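Local coordinates for cytochrome c-552/4 domain-containing protein (Ignicoccus hospitalis KIN4/I, PDB 4QO5), which binds eight covalently attached c-type hemes as a membrane-associated multiheme cytochrome and probably carries electrons, although its physiological role has not been established, at residues 13-18 with 45-50; 73-76 with 80-83; 132-137 with 141-146; 439-444 with 463-468. All blocks are in the same frame, centred on the assembly; numbering follows the deposited sequence.

Contact 1 (13-18 with 45-50); sequences LKNVSP and HVTPAE. With HEC (heme c), chain D.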
# COMPACT_ATOMS: atom_id res chain seq x y z
N LEU A 13 25.40 1.83 -32.64
CA LEU A 13 25.70 0.49 -32.14
C LEU A 13 26.87 -0.13 -32.89
O LEU A 13 27.20 0.26 -34.00
CB LEU A 13 24.48 -0.43 -32.30
CG LEU A 13 23.29 -0.07 -31.42
CD1 LEU A 13 22.10 -0.93 -31.79
CD2 LEU A 13 23.65 -0.25 -29.93
N LYS A 14 27.50 -1.11 -32.27
CA LYS A 14 28.55 -1.83 -32.97
C LYS A 14 28.36 -3.31 -32.75
O LYS A 14 27.68 -3.73 -31.79
CB LYS A 14 29.93 -1.38 -32.52
CG LYS A 14 30.18 -1.52 -31.04
CD LYS A 14 31.55 -0.98 -30.67
CE LYS A 14 31.71 -0.91 -29.16
NZ LYS A 14 33.08 -0.50 -28.76
N ASN A 15 28.95 -4.09 -33.65
CA ASN A 15 28.90 -5.54 -33.60
C ASN A 15 27.49 -6.09 -33.60
O ASN A 15 27.18 -7.06 -32.91
CB ASN A 15 29.69 -6.06 -32.38
CG ASN A 15 31.14 -5.60 -32.40
OD1 ASN A 15 31.81 -5.73 -33.42
ND2 ASN A 15 31.61 -5.04 -31.29
N VAL A 16 26.62 -5.45 -34.38
CA VAL A 16 25.27 -5.94 -34.60
C VAL A 16 25.28 -6.94 -35.77
O VAL A 16 25.94 -6.71 -36.78
CB VAL A 16 24.30 -4.78 -34.87
CG1 VAL A 16 22.88 -5.28 -34.92
CG2 VAL A 16 24.45 -3.72 -33.77
N SER A 17 24.58 -8.05 -35.63
CA SER A 17 24.55 -9.03 -36.72
C SER A 17 23.77 -8.46 -37.90
O SER A 17 22.91 -7.59 -37.71
CB SER A 17 23.94 -10.36 -36.25
OG SER A 17 22.54 -10.23 -36.01
N PRO A 18 24.08 -8.92 -39.12
CA PRO A 18 23.30 -8.47 -40.29
C PRO A 18 21.83 -8.77 -40.11
O PRO A 18 20.98 -7.98 -40.55
CB PRO A 18 23.87 -9.29 -41.44
CG PRO A 18 25.25 -9.66 -41.00
CD PRO A 18 25.21 -9.77 -39.50
N HIS A 45 25.05 -4.20 -25.99
CA HIS A 45 26.34 -3.49 -26.08
C HIS A 45 27.57 -4.36 -25.79
O HIS A 45 28.70 -3.88 -25.85
CB HIS A 45 26.32 -2.30 -25.13
CG HIS A 45 25.16 -1.40 -25.37
ND1 HIS A 45 25.19 -0.40 -26.32
CD2 HIS A 45 23.91 -1.38 -24.85
CE1 HIS A 45 24.01 0.21 -26.35
NE2 HIS A 45 23.22 -0.37 -25.47
N VAL A 46 27.34 -5.63 -25.48
CA VAL A 46 28.44 -6.52 -25.13
C VAL A 46 28.30 -7.84 -25.90
O VAL A 46 27.21 -8.41 -25.95
CB VAL A 46 28.44 -6.85 -23.62
CG1 VAL A 46 29.65 -7.75 -23.25
CG2 VAL A 46 28.44 -5.56 -22.77
N THR A 47 29.39 -8.31 -26.49
CA THR A 47 29.37 -9.63 -27.14
C THR A 47 29.80 -10.70 -26.13
O THR A 47 30.46 -10.39 -25.13
CB THR A 47 30.33 -9.68 -28.34
OG1 THR A 47 31.68 -9.75 -27.86
CG2 THR A 47 30.17 -8.48 -29.24
N PRO A 48 29.40 -11.96 -26.36
CA PRO A 48 29.85 -13.05 -25.48
C PRO A 48 31.37 -13.15 -25.39
O PRO A 48 31.90 -13.39 -24.30
CB PRO A 48 29.25 -14.29 -26.16
CG PRO A 48 27.96 -13.76 -26.74
CD PRO A 48 28.35 -12.42 -27.29
N ALA A 49 32.06 -12.94 -26.51
CA ALA A 49 33.52 -12.97 -26.49
C ALA A 49 34.12 -11.85 -25.62
O ALA A 49 35.13 -12.05 -24.94
CB ALA A 49 34.08 -12.91 -27.91
N GLU A 50 33.49 -10.67 -25.65
CA GLU A 50 33.90 -9.56 -24.79
C GLU A 50 33.62 -9.84 -23.32
O GLU A 50 34.45 -9.52 -22.45
CB GLU A 50 33.21 -8.25 -25.22
CG GLU A 50 33.78 -7.72 -26.54
CD GLU A 50 32.92 -6.63 -27.19
OE1 GLU A 50 33.41 -6.07 -28.19
OE2 GLU A 50 31.79 -6.36 -26.71
FE HEC D . 22.13 -12.49 -21.36
CHA HEC D . 24.01 -10.16 -19.70
CHB HEC D . 19.79 -12.37 -18.86
CHC HEC D . 20.15 -14.47 -23.20
CHD HEC D . 24.65 -12.98 -23.64
NA HEC D . 21.93 -11.44 -19.62
C1A HEC D . 22.82 -10.52 -19.12
C2A HEC D . 22.28 -9.96 -17.90
C3A HEC D . 21.10 -10.59 -17.68
C4A HEC D . 20.87 -11.53 -18.75
CMA HEC D . 20.13 -10.37 -16.50
CAA HEC D . 22.98 -8.89 -17.02
CBA HEC D . 22.35 -7.53 -17.35
CGA HEC D . 22.83 -6.46 -16.40
O1A HEC D . 23.90 -6.60 -15.75
O2A HEC D . 22.13 -5.42 -16.31
NB HEC D . 20.41 -13.27 -21.02
C1B HEC D . 19.51 -13.06 -20.00
C2B HEC D . 18.26 -13.66 -20.32
C3B HEC D . 18.40 -14.18 -21.57
C4B HEC D . 19.72 -13.96 -22.01
CMB HEC D . 17.05 -13.59 -19.37
CAB HEC D . 17.47 -14.86 -22.57
CBB HEC D . 16.02 -14.26 -22.52
NC HEC D . 22.36 -13.59 -23.05
C1C HEC D . 21.41 -14.31 -23.70
C2C HEC D . 22.03 -15.05 -24.79
C3C HEC D . 23.17 -14.36 -25.05
C4C HEC D . 23.46 -13.60 -23.86
CMC HEC D . 21.10 -15.69 -25.86
CAC HEC D . 24.27 -14.49 -26.14
CBC HEC D . 23.85 -14.96 -27.55
ND HEC D . 23.99 -11.73 -21.63
C1D HEC D . 24.86 -12.05 -22.66
C2D HEC D . 26.04 -11.25 -22.57
C3D HEC D . 25.87 -10.37 -21.35
C4D HEC D . 24.57 -10.74 -20.80
CMD HEC D . 27.27 -11.26 -23.51
CAD HEC D . 26.90 -9.34 -20.84
CBD HEC D . 27.72 -10.06 -19.77
CGD HEC D . 28.88 -9.22 -19.29
O1D HEC D . 29.67 -9.71 -18.42
O2D HEC D . 29.00 -8.06 -19.76
O HOH W 1 33.51 -3.39 -28.54
O HOH W 2 30.28 -4.75 -28.70
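H45 meets L13 through CE1 of its imidazole, 3.6 Å from L13 CD2, the methyl coming obliquely to the ring. The histidine CG lies anti to its carbonyl carbon (chi1 -55°), a setting from which NE2 bonds to the carbonyl of L39; this bond probably limits the turning of the ring against which the leucine packs. L13 also touches W38 and L39 of helix 32-39, which suits an apolar residue. V46 turns away from 13-18 toward the heme, where its CG1 lies 3.6 Å from propionate atom O2D. T47 sends CG2 back across the contact, 4.0 Å from N15 CB, while its OG1 accepts from E50 N at 3.0 Å. The return bond, T47 N to E50 OE2, is nearly straight (169°) and reaches the oxygen from above the carboxylate plane; the two together form a capping box that opens helix 48-51. P48, well suited to the first turn of a helix, has its N 3.6 Å from heme methyl CMD. E50 meets 13-18 largely through water: its OE1 is 3.7 Å from N15 ND2, with amide and carboxylate planes 72° apart, and no direct hydrogen bond forms. Instead one water, its O 2.9 Å from N15 ND2, accepts from that amide and donates to E50 OE2, and a second links K14 NZ to E50 OE1, joining the opposite charges, not in direct contact, through solvent.

Contact 2 (73-76 with 80-83); sequences RNVV and YECH. With HEC (heme c), chain C.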
# COMPACT_ATOMS: atom_id res chain seq x y z
N ARG A 73 29.23 -15.53 -30.99
CA ARG A 73 30.33 -15.09 -30.12
C ARG A 73 30.73 -13.63 -30.28
O ARG A 73 31.11 -12.97 -29.30
CB ARG A 73 31.56 -15.96 -30.35
CG ARG A 73 31.39 -17.39 -29.90
CD ARG A 73 32.62 -18.22 -30.18
NE ARG A 73 32.29 -19.63 -30.01
CZ ARG A 73 32.84 -20.63 -30.69
NH1 ARG A 73 33.76 -20.39 -31.62
NH2 ARG A 73 32.45 -21.87 -30.45
N ASN A 74 30.66 -13.13 -31.51
CA ASN A 74 31.23 -11.83 -31.82
C ASN A 74 30.21 -10.77 -32.23
O ASN A 74 30.56 -9.77 -32.85
CB ASN A 74 32.33 -11.97 -32.87
CG ASN A 74 33.43 -12.93 -32.44
OD1 ASN A 74 33.61 -13.99 -33.05
ND2 ASN A 74 34.16 -12.58 -31.38
N VAL A 75 28.95 -11.01 -31.88
CA VAL A 75 27.92 -9.98 -32.05
C VAL A 75 27.21 -9.74 -30.73
O VAL A 75 27.20 -10.62 -29.85
CB VAL A 75 26.89 -10.35 -33.15
CG1 VAL A 75 27.55 -10.37 -34.52
CG2 VAL A 75 26.21 -11.69 -32.86
N VAL A 76 26.63 -8.54 -30.57
CA VAL A 76 25.84 -8.25 -29.39
C VAL A 76 24.57 -9.09 -29.48
O VAL A 76 24.26 -9.65 -30.54
CB VAL A 76 25.52 -6.74 -29.24
CG1 VAL A 76 26.81 -5.94 -29.08
CG2 VAL A 76 24.69 -6.21 -30.44
N TYR A 80 17.63 -11.09 -33.36
CA TYR A 80 17.78 -12.38 -34.02
C TYR A 80 18.54 -13.38 -33.15
O TYR A 80 18.28 -14.58 -33.19
CB TYR A 80 18.45 -12.22 -35.38
CG TYR A 80 18.64 -13.55 -36.08
CD1 TYR A 80 17.57 -14.15 -36.73
CD2 TYR A 80 19.86 -14.21 -36.06
CE1 TYR A 80 17.72 -15.37 -37.37
CE2 TYR A 80 20.01 -15.44 -36.70
CZ TYR A 80 18.94 -16.00 -37.35
OH TYR A 80 19.06 -17.22 -37.99
N GLU A 81 19.46 -12.87 -32.33
CA GLU A 81 20.29 -13.73 -31.51
C GLU A 81 19.44 -14.52 -30.51
O GLU A 81 19.69 -15.70 -30.29
CB GLU A 81 21.41 -12.95 -30.81
CG GLU A 81 22.54 -12.50 -31.74
CD GLU A 81 22.06 -11.64 -32.91
OE1 GLU A 81 22.26 -12.04 -34.09
OE2 GLU A 81 21.49 -10.55 -32.67
N CYS A 82 18.42 -13.89 -29.94
CA CYS A 82 17.46 -14.62 -29.09
C CYS A 82 16.33 -15.32 -29.84
O CYS A 82 16.10 -16.51 -29.66
CB CYS A 82 16.87 -13.69 -28.03
SG CYS A 82 18.12 -13.33 -26.80
N HIS A 83 15.60 -14.57 -30.66
CA HIS A 83 14.38 -15.09 -31.24
C HIS A 83 14.62 -16.07 -32.37
O HIS A 83 13.70 -16.77 -32.78
CB HIS A 83 13.49 -13.94 -31.74
CG HIS A 83 12.86 -13.18 -30.63
ND1 HIS A 83 11.74 -13.64 -29.97
CD2 HIS A 83 13.19 -12.01 -30.04
CE1 HIS A 83 11.40 -12.78 -29.02
NE2 HIS A 83 12.27 -11.79 -29.06
FE HEC C . 12.22 -10.18 -27.71
CHA HEC C . 9.17 -11.43 -26.71
CHB HEC C . 10.62 -8.50 -30.28
CHC HEC C . 15.14 -8.89 -28.56
CHD HEC C . 13.77 -12.07 -25.31
NA HEC C . 10.30 -9.96 -28.34
C1A HEC C . 9.19 -10.58 -27.78
C2A HEC C . 8.01 -10.21 -28.52
C3A HEC C . 8.40 -9.39 -29.49
C4A HEC C . 9.83 -9.22 -29.41
CMA HEC C . 7.47 -8.73 -30.53
CAA HEC C . 6.58 -10.73 -28.23
CBA HEC C . 6.00 -10.29 -26.90
CGA HEC C . 5.41 -8.92 -27.10
O1A HEC C . 5.59 -8.08 -26.18
O2A HEC C . 4.79 -8.68 -28.17
NB HEC C . 12.73 -9.06 -29.16
C1B HEC C . 11.95 -8.34 -30.06
C2B HEC C . 12.74 -7.33 -30.69
C3B HEC C . 13.96 -7.44 -30.13
C4B HEC C . 13.98 -8.53 -29.21
CMB HEC C . 12.16 -6.30 -31.71
CAB HEC C . 15.24 -6.63 -30.19
CBB HEC C . 14.94 -5.09 -30.26
NC HEC C . 14.09 -10.46 -27.10
C1C HEC C . 15.20 -9.84 -27.59
C2C HEC C . 16.39 -10.46 -27.06
C3C HEC C . 15.95 -11.17 -26.01
C4C HEC C . 14.54 -11.29 -26.12
CMC HEC C . 17.78 -9.79 -27.29
CAC HEC C . 16.61 -12.03 -24.90
CBC HEC C . 17.92 -11.44 -24.31
ND HEC C . 11.57 -11.49 -26.30
C1D HEC C . 12.41 -12.11 -25.37
C2D HEC C . 11.67 -12.89 -24.42
C3D HEC C . 10.21 -12.73 -24.84
C4D HEC C . 10.26 -11.86 -26.01
CMD HEC C . 12.34 -13.67 -23.25
CAD HEC C . 8.90 -13.30 -24.25
CBD HEC C . 9.04 -14.47 -23.30
CGD HEC C . 9.23 -13.97 -21.88
O1D HEC C . 9.35 -14.81 -20.97
O2D HEC C . 9.25 -12.73 -21.66
O HOH W 3 23.35 -8.61 -33.00
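V76 and E81 bring their CA atoms to 8.1 Å as the extended backbone of V75 and V76 runs past the helical turn of 80-83. V75 sets CG2 3.9 Å from E81 CG, the two side chains crossing at about a right angle, and the V76 carbonyl oxygen comes to 3.5 Å from the same E81 CG. A bend in the glutamate chain (chi2 58°) folds its carboxylate back, where a water donates both to V76 O and to E81 OE2, 2.7 Å from the latter. Burial of this acid is paid for by S17 OG at OE1 and T20 OG1 at OE2. E81 is one of the two variable residues of a CXXCH heme-attachment motif. C82 SG carries the thioether to heme atom CAC, a link stretched in the model. H83 NE2 binds the heme iron, FE, at 2.1 Å, and H222 supplies the second axial ligand. With an alanine at E81, S17, T20 and the bridging water would probably be left without their common acceptor, and a gap would open beside V75. H83 ND1 bonds to the H102 carbonyl, which fixes the turn of the imidazole over the porphyrin and makes H102 a second-shell support.

Contact 3 (132-137 with 141-146); sequences NLMHNP and ALVNAS. With HEC (heme c), chain E; NAG (2-acetamido-2-deoxy-beta-D-glucopyranose), chain K.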
# COMPACT_ATOMS: atom_id res chain seq x y z
N ASN A 132 3.78 -27.64 -8.70
CA ASN A 132 3.62 -27.58 -7.24
C ASN A 132 2.21 -27.20 -6.83
O ASN A 132 1.66 -27.76 -5.88
CB ASN A 132 4.64 -26.63 -6.61
CG ASN A 132 6.06 -27.18 -6.64
OD1 ASN A 132 6.25 -28.38 -6.81
ND2 ASN A 132 7.05 -26.30 -6.50
N LEU A 133 1.62 -26.27 -7.57
CA LEU A 133 0.27 -25.81 -7.31
C LEU A 133 -0.78 -26.72 -7.94
O LEU A 133 -1.67 -27.22 -7.26
CB LEU A 133 0.08 -24.38 -7.84
CG LEU A 133 -1.28 -23.77 -7.54
CD1 LEU A 133 -1.45 -23.75 -6.03
CD2 LEU A 133 -1.38 -22.36 -8.11
N MET A 134 -0.67 -26.92 -9.25
CA MET A 134 -1.80 -27.47 -10.00
C MET A 134 -1.84 -28.99 -10.03
O MET A 134 -2.91 -29.58 -10.19
CB MET A 134 -1.82 -26.88 -11.42
CG MET A 134 -2.01 -25.36 -11.39
SD MET A 134 -3.71 -24.85 -11.00
CE MET A 134 -4.49 -25.05 -12.62
N HIS A 135 -0.69 -29.63 -9.86
CA HIS A 135 -0.62 -31.08 -9.82
C HIS A 135 -0.55 -31.64 -8.39
O HIS A 135 -0.24 -32.81 -8.19
CB HIS A 135 0.55 -31.59 -10.66
CG HIS A 135 0.28 -31.54 -12.13
ND1 HIS A 135 0.70 -32.51 -13.00
CD2 HIS A 135 -0.39 -30.63 -12.88
CE1 HIS A 135 0.31 -32.21 -14.23
NE2 HIS A 135 -0.35 -31.07 -14.18
N ASN A 136 -0.81 -30.78 -7.41
CA ASN A 136 -1.03 -31.24 -6.05
C ASN A 136 -2.54 -31.27 -5.83
O ASN A 136 -3.19 -30.21 -5.90
CB ASN A 136 -0.36 -30.27 -5.05
CG ASN A 136 -0.45 -30.75 -3.62
OD1 ASN A 136 -1.54 -31.08 -3.13
ND2 ASN A 136 0.69 -30.81 -2.93
N PRO A 137 -3.10 -32.46 -5.59
CA PRO A 137 -4.57 -32.54 -5.53
C PRO A 137 -5.16 -31.68 -4.42
O PRO A 137 -6.23 -31.12 -4.61
CB PRO A 137 -4.83 -34.04 -5.29
CG PRO A 137 -3.55 -34.59 -4.77
CD PRO A 137 -2.46 -33.77 -5.39
N ALA A 141 -7.33 -28.25 -5.12
CA ALA A 141 -8.66 -28.12 -4.54
C ALA A 141 -8.85 -26.71 -3.97
O ALA A 141 -9.94 -26.14 -4.06
CB ALA A 141 -8.87 -29.17 -3.48
N LEU A 142 -7.78 -26.15 -3.40
CA LEU A 142 -7.82 -24.79 -2.88
C LEU A 142 -7.97 -23.80 -4.04
O LEU A 142 -8.76 -22.85 -3.97
CB LEU A 142 -6.57 -24.48 -2.06
CG LEU A 142 -6.54 -23.08 -1.42
CD1 LEU A 142 -7.77 -22.89 -0.53
CD2 LEU A 142 -5.26 -22.90 -0.61
N VAL A 143 -7.20 -24.02 -5.11
CA VAL A 143 -7.32 -23.23 -6.33
C VAL A 143 -8.77 -23.22 -6.78
O VAL A 143 -9.38 -22.16 -6.99
CB VAL A 143 -6.45 -23.78 -7.48
CG1 VAL A 143 -6.84 -23.14 -8.81
CG2 VAL A 143 -4.96 -23.56 -7.19
N ASN A 144 -9.33 -24.41 -6.91
CA ASN A 144 -10.70 -24.55 -7.34
C ASN A 144 -11.75 -23.90 -6.46
O ASN A 144 -12.68 -23.26 -6.97
CB ASN A 144 -11.04 -26.01 -7.44
CG ASN A 144 -10.78 -26.51 -8.77
OD1 ASN A 144 -9.74 -26.20 -9.39
ND2 ASN A 144 -11.76 -27.23 -9.30
N ALA A 145 -11.62 -24.08 -5.15
CA ALA A 145 -12.57 -23.49 -4.21
C ALA A 145 -12.51 -21.97 -4.26
O ALA A 145 -13.49 -21.29 -3.90
CB ALA A 145 -12.28 -23.99 -2.79
N SER A 146 -11.38 -21.44 -4.70
CA SER A 146 -11.16 -20.00 -4.64
C SER A 146 -11.52 -19.27 -5.92
O SER A 146 -11.61 -18.06 -5.93
CB SER A 146 -9.69 -19.70 -4.30
OG SER A 146 -9.32 -20.28 -3.07
FE HEC E . 0.42 -18.82 -4.45
CHA HEC E . 3.10 -20.37 -2.86
CHB HEC E . -1.55 -21.47 -3.55
CHC HEC E . -2.33 -17.26 -5.81
CHD HEC E . 2.23 -15.98 -4.83
NA HEC E . 0.73 -20.55 -3.36
C1A HEC E . 1.92 -21.06 -2.90
C2A HEC E . 1.69 -22.43 -2.47
C3A HEC E . 0.40 -22.69 -2.66
C4A HEC E . -0.23 -21.53 -3.22
CMA HEC E . -0.38 -23.99 -2.36
CAA HEC E . 2.75 -23.40 -1.91
CBA HEC E . 3.10 -24.31 -3.10
CGA HEC E . 4.22 -25.28 -2.79
O1A HEC E . 3.96 -26.51 -2.74
O2A HEC E . 5.37 -24.82 -2.59
NB HEC E . -1.51 -19.30 -4.65
C1B HEC E . -2.15 -20.42 -4.19
C2B HEC E . -3.54 -20.38 -4.57
C3B HEC E . -3.75 -19.18 -5.12
C4B HEC E . -2.48 -18.51 -5.25
CMB HEC E . -4.57 -21.45 -4.13
CAB HEC E . -5.03 -18.48 -5.64
CBB HEC E . -6.42 -18.93 -5.12
NC HEC E . -0.03 -17.00 -5.13
C1C HEC E . -1.17 -16.55 -5.76
C2C HEC E . -0.86 -15.32 -6.46
C3C HEC E . 0.35 -14.97 -6.00
C4C HEC E . 0.93 -16.03 -5.28
CMC HEC E . -1.97 -14.45 -7.12
CAC HEC E . 1.27 -13.77 -6.16
CBC HEC E . 0.51 -12.46 -5.83
ND HEC E . 2.36 -18.26 -3.94
C1D HEC E . 2.88 -17.01 -4.18
C2D HEC E . 4.21 -16.93 -3.62
C3D HEC E . 4.47 -18.29 -2.99
C4D HEC E . 3.28 -19.06 -3.24
CMD HEC E . 5.15 -15.73 -3.65
CAD HEC E . 5.73 -18.75 -2.22
CBD HEC E . 5.65 -18.11 -0.83
CGD HEC E . 6.71 -18.65 0.09
O1D HEC E . 6.98 -17.99 1.12
O2D HEC E . 7.28 -19.73 -0.20
C1 NAG K . -9.81 -28.86 -10.54
C2 NAG K . -10.21 -30.22 -10.09
C3 NAG K . -10.25 -31.13 -11.30
C4 NAG K . -11.20 -30.55 -12.36
C5 NAG K . -10.90 -29.06 -12.62
C6 NAG K . -11.94 -28.39 -13.48
C7 NAG K . -9.60 -30.79 -7.77
C8 NAG K . -8.53 -31.35 -6.87
N2 NAG K . -9.30 -30.73 -9.07
O3 NAG K . -10.65 -32.44 -10.90
O4 NAG K . -11.04 -31.23 -13.60
O5 NAG K . -10.83 -28.33 -11.39
O6 NAG K . -13.26 -28.78 -13.14
O7 NAG K . -10.69 -30.42 -7.32
O HOH W 4 -0.19 -17.71 -2.27
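The tight bend between helix 129-134 and helix 137-147, in the region related to cytochrome c554, lines a heme pocket and carries a glycan at N144. L133, with CG anti to its backbone N (chi1 -176°), brings CD1 to both the heme and V143: it lies 3.4 Å from heme carbon CHB and 3.7 Å from V143 CG2. The other methyl of V143, CG1, meets M134 SD at 4.2 Å, reached because the methionine chain bends twice; a branched valine suits a place that must fill two directions. Nearer the bend, A141 N donates to P137 O (3.1 Å) in the second helix's first turn, the donor standing 39° above the carbonyl plane. S146 OG donates to L142 O, giving a partner to a hydroxyl beside heme side-group carbon CBB. N144 begins an Asn-Ala-Ser sequon, and the sugar lies at its amide, although the modelled join is doubtful. A leucine in place of N144 would probably leave the glycan without its point of attachment. Around the bend, L133, M134 and V143 pack on helix 167-171, M134 and V143 meet Q163 of helix 162-165, and backbone S146 O is hydrogen-bonded to T502 OG1 of the second subunit.

Contact 4 (439-444 with 463-468); sequences VLLLKA and EYIEKL. With CA (calcium ion), chain J.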
# COMPACT_ATOMS: atom_id res chain seq x y z
N VAL A 439 -8.28 -27.50 15.04
CA VAL A 439 -9.17 -28.25 15.94
C VAL A 439 -10.58 -27.65 15.94
O VAL A 439 -11.57 -28.37 16.02
CB VAL A 439 -8.59 -28.34 17.38
CG1 VAL A 439 -9.61 -28.95 18.34
CG2 VAL A 439 -7.32 -29.18 17.37
N LEU A 440 -10.66 -26.32 15.87
CA LEU A 440 -11.97 -25.66 15.73
C LEU A 440 -12.66 -26.11 14.43
O LEU A 440 -13.87 -26.32 14.41
CB LEU A 440 -11.83 -24.14 15.77
CG LEU A 440 -11.38 -23.56 17.11
CD1 LEU A 440 -11.04 -22.09 16.99
CD2 LEU A 440 -12.44 -23.78 18.18
N LEU A 441 -11.89 -26.26 13.36
CA LEU A 441 -12.48 -26.75 12.12
C LEU A 441 -13.00 -28.19 12.26
O LEU A 441 -14.07 -28.52 11.75
CB LEU A 441 -11.50 -26.65 10.95
CG LEU A 441 -12.13 -27.04 9.61
CD1 LEU A 441 -13.42 -26.25 9.35
CD2 LEU A 441 -11.16 -26.82 8.50
N LEU A 442 -12.24 -29.04 12.96
CA LEU A 442 -12.71 -30.40 13.23
C LEU A 442 -14.02 -30.38 14.02
O LEU A 442 -14.89 -31.22 13.82
CB LEU A 442 -11.65 -31.22 13.97
CG LEU A 442 -10.39 -31.57 13.18
CD1 LEU A 442 -9.37 -32.27 14.07
CD2 LEU A 442 -10.72 -32.44 11.97
N LYS A 443 -14.16 -29.41 14.92
CA LYS A 443 -15.41 -29.25 15.66
C LYS A 443 -16.55 -28.81 14.73
O LYS A 443 -17.69 -29.24 14.89
CB LYS A 443 -15.25 -28.24 16.80
CG LYS A 443 -14.34 -28.72 17.92
CD LYS A 443 -14.35 -27.76 19.11
CE LYS A 443 -13.62 -28.39 20.30
NZ LYS A 443 -13.20 -27.38 21.32
N ALA A 444 -16.24 -27.95 13.78
CA ALA A 444 -17.23 -27.49 12.81
C ALA A 444 -17.74 -28.65 11.96
O ALA A 444 -18.93 -28.75 11.66
CB ALA A 444 -16.65 -26.40 11.92
N GLU A 463 -16.51 -23.67 2.19
CA GLU A 463 -17.48 -22.97 3.03
C GLU A 463 -16.81 -21.90 3.89
O GLU A 463 -15.60 -21.90 4.07
CB GLU A 463 -18.24 -23.95 3.92
CG GLU A 463 -19.09 -24.95 3.17
CD GLU A 463 -19.57 -26.08 4.07
OE1 GLU A 463 -20.64 -25.93 4.69
OE2 GLU A 463 -18.87 -27.11 4.15
N TYR A 464 -17.63 -20.98 4.40
CA TYR A 464 -17.12 -19.80 5.09
C TYR A 464 -16.21 -20.10 6.29
O TYR A 464 -15.11 -19.56 6.37
CB TYR A 464 -18.27 -18.87 5.50
CG TYR A 464 -17.80 -17.57 6.11
CD1 TYR A 464 -17.09 -16.64 5.36
CD2 TYR A 464 -18.05 -17.28 7.45
CE1 TYR A 464 -16.64 -15.46 5.92
CE2 TYR A 464 -17.61 -16.09 8.01
CZ TYR A 464 -16.91 -15.19 7.24
OH TYR A 464 -16.47 -14.00 7.78
N ILE A 465 -16.65 -20.95 7.21
CA ILE A 465 -15.80 -21.26 8.36
C ILE A 465 -14.50 -21.96 7.94
O ILE A 465 -13.47 -21.82 8.60
CB ILE A 465 -16.54 -22.08 9.46
CG1 ILE A 465 -15.74 -22.04 10.77
CG2 ILE A 465 -16.81 -23.51 8.99
CD1 ILE A 465 -16.51 -22.45 12.00
N GLU A 466 -14.55 -22.70 6.83
CA GLU A 466 -13.35 -23.35 6.31
C GLU A 466 -12.37 -22.31 5.76
O GLU A 466 -11.16 -22.42 5.92
CB GLU A 466 -13.73 -24.40 5.25
CG GLU A 466 -14.51 -25.58 5.84
CD GLU A 466 -15.32 -26.38 4.83
OE1 GLU A 466 -15.47 -25.93 3.67
OE2 GLU A 466 -15.81 -27.46 5.21
N LYS A 467 -12.91 -21.26 5.16
CA LYS A 467 -12.06 -20.19 4.65
C LYS A 467 -11.44 -19.38 5.79
O LYS A 467 -10.33 -18.85 5.66
CB LYS A 467 -12.83 -19.30 3.67
CG LYS A 467 -13.16 -20.03 2.33
CD LYS A 467 -14.17 -19.22 1.53
CE LYS A 467 -14.90 -20.06 0.50
NZ LYS A 467 -13.96 -20.63 -0.51
N LEU A 468 -12.15 -19.27 6.91
CA LEU A 468 -11.59 -18.63 8.09
C LEU A 468 -10.39 -19.44 8.58
O LEU A 468 -9.36 -18.88 8.95
CB LEU A 468 -12.64 -18.51 9.20
CG LEU A 468 -13.79 -17.55 8.90
CD1 LEU A 468 -14.74 -17.49 10.09
CD2 LEU A 468 -13.26 -16.16 8.58
CA CA J . -16.82 -27.98 3.13
O HOH W 5 -18.26 -28.97 1.52
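L441 and E466 make the closest approach between these two antiparallel helical segments, with L441 CD1 3.7 Å from E466 CG and the side chains crossing at about a right angle. Beside it A444 CB lies 4.0 Å from I465 CD1; a small alanine lets the long isoleucine settle between helix axes 10.1 Å apart, running at 170°. L441 CD1 and I465 CG2 touch more loosely, at 4.4 Å. The apolar stem of E466 thus serves the packing, while its carboxylate turns to the calcium ion and grips it with both oxygens, OE2 at 2.4 Å. E463 adds OE2, and D462 OD1 with the carbonyls of H451 and T459 completes the protein ligands. This is the wetter side: a water holds another coordination position, and E463 is partly exposed. W445 NE1 bonds to E466 OE2, steadying the carboxylate from the second shell. Helix 498-520 lies against both partners, L512 meeting L440 and L511 meeting L468, while Y464 stacks on H507 of the second subunit.

How the contacts relate
Contact 1 is a surface meeting that combines light packing with water bridges, whereas contacts 2, 3 and 4 are buried. Contacts 1 and 2 belong to one cluster, their centres about 7 Å apart: N15 O pairs with V76 N, joining 13-18 to 73-76, and C82 of contact 2 lines the heme pocket that V46, T47 and P48 of contact 1 border. Contacts 3 and 4 lie on the opposite side of the chain's centre from contact 1, their own centres about 19 Å apart, and both reach the second subunit. Chemistry follows place: apolar helix packing beside heme and glycan in contact 3 and beside calcium in contact 4, against short loops and helix starts in contacts 1 and 2.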